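Local coordinates for protein fimbrial subunit type 1 (Actinomyces oris, PDB 3UXF) that forms the shaft of type 1 fimbriae as their major subunit, anchored to the cell wall on the bacterial surface, at residues T190-P195 with Y430-K435. Residues are numbered along the deposited sequence; the frame is centred on the assembly and turned at random.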
loop_
_atom_site.group_PDB
_atom_site.type_symbol
_atom_site.label_atom_id
_atom_site.label_comp_id
_atom_site.label_asym_id
_atom_site.label_seq_id
_atom_site.Cartn_x
_atom_site.Cartn_y
_atom_site.Cartn_z
ATOM N N THR A 190 7.326 0.435 9.163
ATOM C CA THR A 190 7.761 1.133 10.354
ATOM C C THR A 190 9.257 0.926 10.460
ATOM O O THR A 190 9.698 -0.191 10.712
ATOM C CB THR A 190 7.084 0.551 11.615
ATOM O OG1 THR A 190 5.655 0.649 11.474
ATOM C CG2 THR A 190 7.511 1.334 12.852
ATOM N N ASP A 191 10.024 1.984 10.205
ATOM C CA ASP A 191 11.474 1.907 10.323
ATOM C C ASP A 191 12.023 3.028 11.154
ATOM O O ASP A 191 13.224 3.199 11.229
ATOM C CB ASP A 191 12.114 1.903 8.933
ATOM C CG ASP A 191 11.648 3.064 8.069
ATOM O OD1 ASP A 191 11.216 4.053 8.660
ATOM O OD2 ASP A 191 11.659 2.963 6.824
ATOM N N LYS A 192 11.140 3.766 11.830
ATOM C CA LYS A 192 11.653 4.687 12.865
ATOM C C LYS A 192 12.564 3.975 13.909
ATOM O O LYS A 192 13.572 4.546 14.331
ATOM C CB LYS A 192 10.485 5.431 13.545
ATOM C CG LYS A 192 10.958 6.543 14.498
ATOM C CD LYS A 192 9.772 7.270 15.133
ATOM C CE LYS A 192 9.065 8.128 14.133
ATOM N NZ LYS A 192 7.905 8.917 14.724
ATOM N N PRO A 193 12.247 2.730 14.299
ATOM C CA PRO A 193 13.143 1.984 15.198
ATOM C C PRO A 193 14.415 1.475 14.553
ATOM O O PRO A 193 15.211 0.855 15.273
ATOM C CB PRO A 193 12.294 0.781 15.631
ATOM C CG PRO A 193 10.893 1.222 15.427
ATOM C CD PRO A 193 10.926 2.088 14.184
ATOM N N ALA A 194 14.618 1.733 13.269
ATOM C CA ALA A 194 15.780 1.186 12.567
ATOM C C ALA A 194 16.625 2.280 11.890
ATOM O O ALA A 194 16.901 2.223 10.694
ATOM C CB ALA A 194 15.298 0.125 11.533
ATOM N N PRO A 195 17.146 3.230 12.676
ATOM C CA PRO A 195 18.028 4.232 12.074
ATOM C C PRO A 195 19.309 3.583 11.523
ATOM O O PRO A 195 19.782 3.959 10.460
ATOM C CB PRO A 195 18.343 5.174 13.247
ATOM C CG PRO A 195 18.100 4.333 14.516
ATOM C CD PRO A 195 16.934 3.441 14.121
ATOM N N TYR A 430 13.121 10.985 5.869
ATOM C CA TYR A 430 12.277 9.987 5.231
ATOM C C TYR A 430 12.180 8.820 6.192
ATOM O O TYR A 430 13.152 8.114 6.426
ATOM C CB TYR A 430 12.846 9.546 3.883
ATOM C CG TYR A 430 11.810 8.999 2.922
ATOM C CD1 TYR A 430 11.371 9.750 1.845
ATOM C CD2 TYR A 430 11.279 7.729 3.091
ATOM C CE1 TYR A 430 10.432 9.255 0.964
ATOM C CE2 TYR A 430 10.341 7.223 2.213
ATOM C CZ TYR A 430 9.919 7.992 1.151
ATOM O OH TYR A 430 8.984 7.497 0.274
ATOM N N VAL A 431 11.002 8.643 6.768
ATOM C CA VAL A 431 10.811 7.630 7.784
ATOM C C VAL A 431 9.400 7.075 7.727
ATOM O O VAL A 431 8.465 7.767 7.340
ATOM C CB VAL A 431 11.079 8.218 9.181
ATOM C CG1 VAL A 431 10.117 9.357 9.469
ATOM C CG2 VAL A 431 10.990 7.145 10.247
ATOM N N ASN A 432 9.258 5.816 8.110
ATOM C CA ASN A 432 7.960 5.163 8.113
ATOM C C ASN A 432 7.226 5.265 6.775
ATOM O O ASN A 432 6.001 5.307 6.735
ATOM C CB ASN A 432 7.093 5.686 9.262
ATOM C CG ASN A 432 7.588 5.225 10.624
ATOM O OD1 ASN A 432 8.398 4.307 10.724
ATOM N ND2 ASN A 432 7.095 5.861 11.678
ATOM N N GLY A 433 7.985 5.302 5.683
ATOM C CA GLY A 433 7.413 5.201 4.368
ATOM C C GLY A 433 6.989 6.514 3.769
ATOM O O GLY A 433 6.357 6.500 2.704
ATOM N N ALA A 434 7.348 7.613 4.423
ATOM C CA ALA A 434 6.985 8.914 3.864
ATOM C C ALA A 434 8.067 9.930 4.087
ATOM O O ALA A 434 8.769 9.914 5.091
ATOM C CB ALA A 434 5.698 9.369 4.482
ATOM N N LYS A 435 8.190 10.853 3.141
ATOM C CA LYS A 435 9.024 12.037 3.345
ATOM C C LYS A 435 8.509 12.846 4.517
ATOM O O LYS A 435 7.285 13.097 4.607
ATOM C CB LYS A 435 8.950 12.891 2.066
ATOM C CG LYS A 435 9.793 14.176 2.094
ATOM C CD LYS A 435 11.268 13.888 1.837
ATOM C CE LYS A 435 12.142 15.154 1.930
ATOM N NZ LYS A 435 12.036 16.013 0.696
HETATM O O HOH W 1 10.813 4.873 5.297
#
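Asn432 and Asp191 reach past each other in nearly opposite directions across this surface contact. The Asn432 carbonyl goes to the Asp191 and Lys192 N-H groups, the Asp191 carboxylate to the Asn432 N-H. Two beta turns meet here. Val431 to Ala434 form a type I' turn, the tip of a beta hairpin in the prealbumin-like region of the pilin. Asp191 to Ala194 form a type I turn just after strand 185-190, an outermost strand of its sheet. The hairpin tip docks on this loop and so ties its region to the preceding five-stranded sheet.

The Asn432 side chain reaches the other turn through OD1. Asp191 N lies 2.9 Å from Asn432 OD1, nearly in line with the C=O bond. Lys192 N lies 3.0 Å from Asn432 OD1, but tilted 33° from the carbonyl plane. Two donors on one oxygen should restrict rotation of the amide. CG2 of Thr190 also touches this oxygen, and the two side chains run side by side.

Asp191 binds in the reverse direction. Its CG sits between the backbone N and the carbonyl carbon (chi1 53°), which brings the carboxylate up to the hairpin. Asp191 OD1 accepts from Asn432 N at 2.7 Å, on its syn side and somewhat out of the carboxylate plane. The bond is fairly straight at 163°. The other oxygen, OD2, is held by Ser351 OG and a water, so both oxygens of this buried carboxylate are satisfied.

Apolar contact flanks the polar pair. Val431 CG2 packs 3.7 Å from Lys192 CA. The Lys192 chain, bent at chi3, crosses slantwise beside the ND2 end of the Asn432 amide, to one side of its plane. A water links Gly433 to Asp191: it donates to Asp191 OD2 at 2.6 Å and accepts from Gly433 N at 2.9 Å.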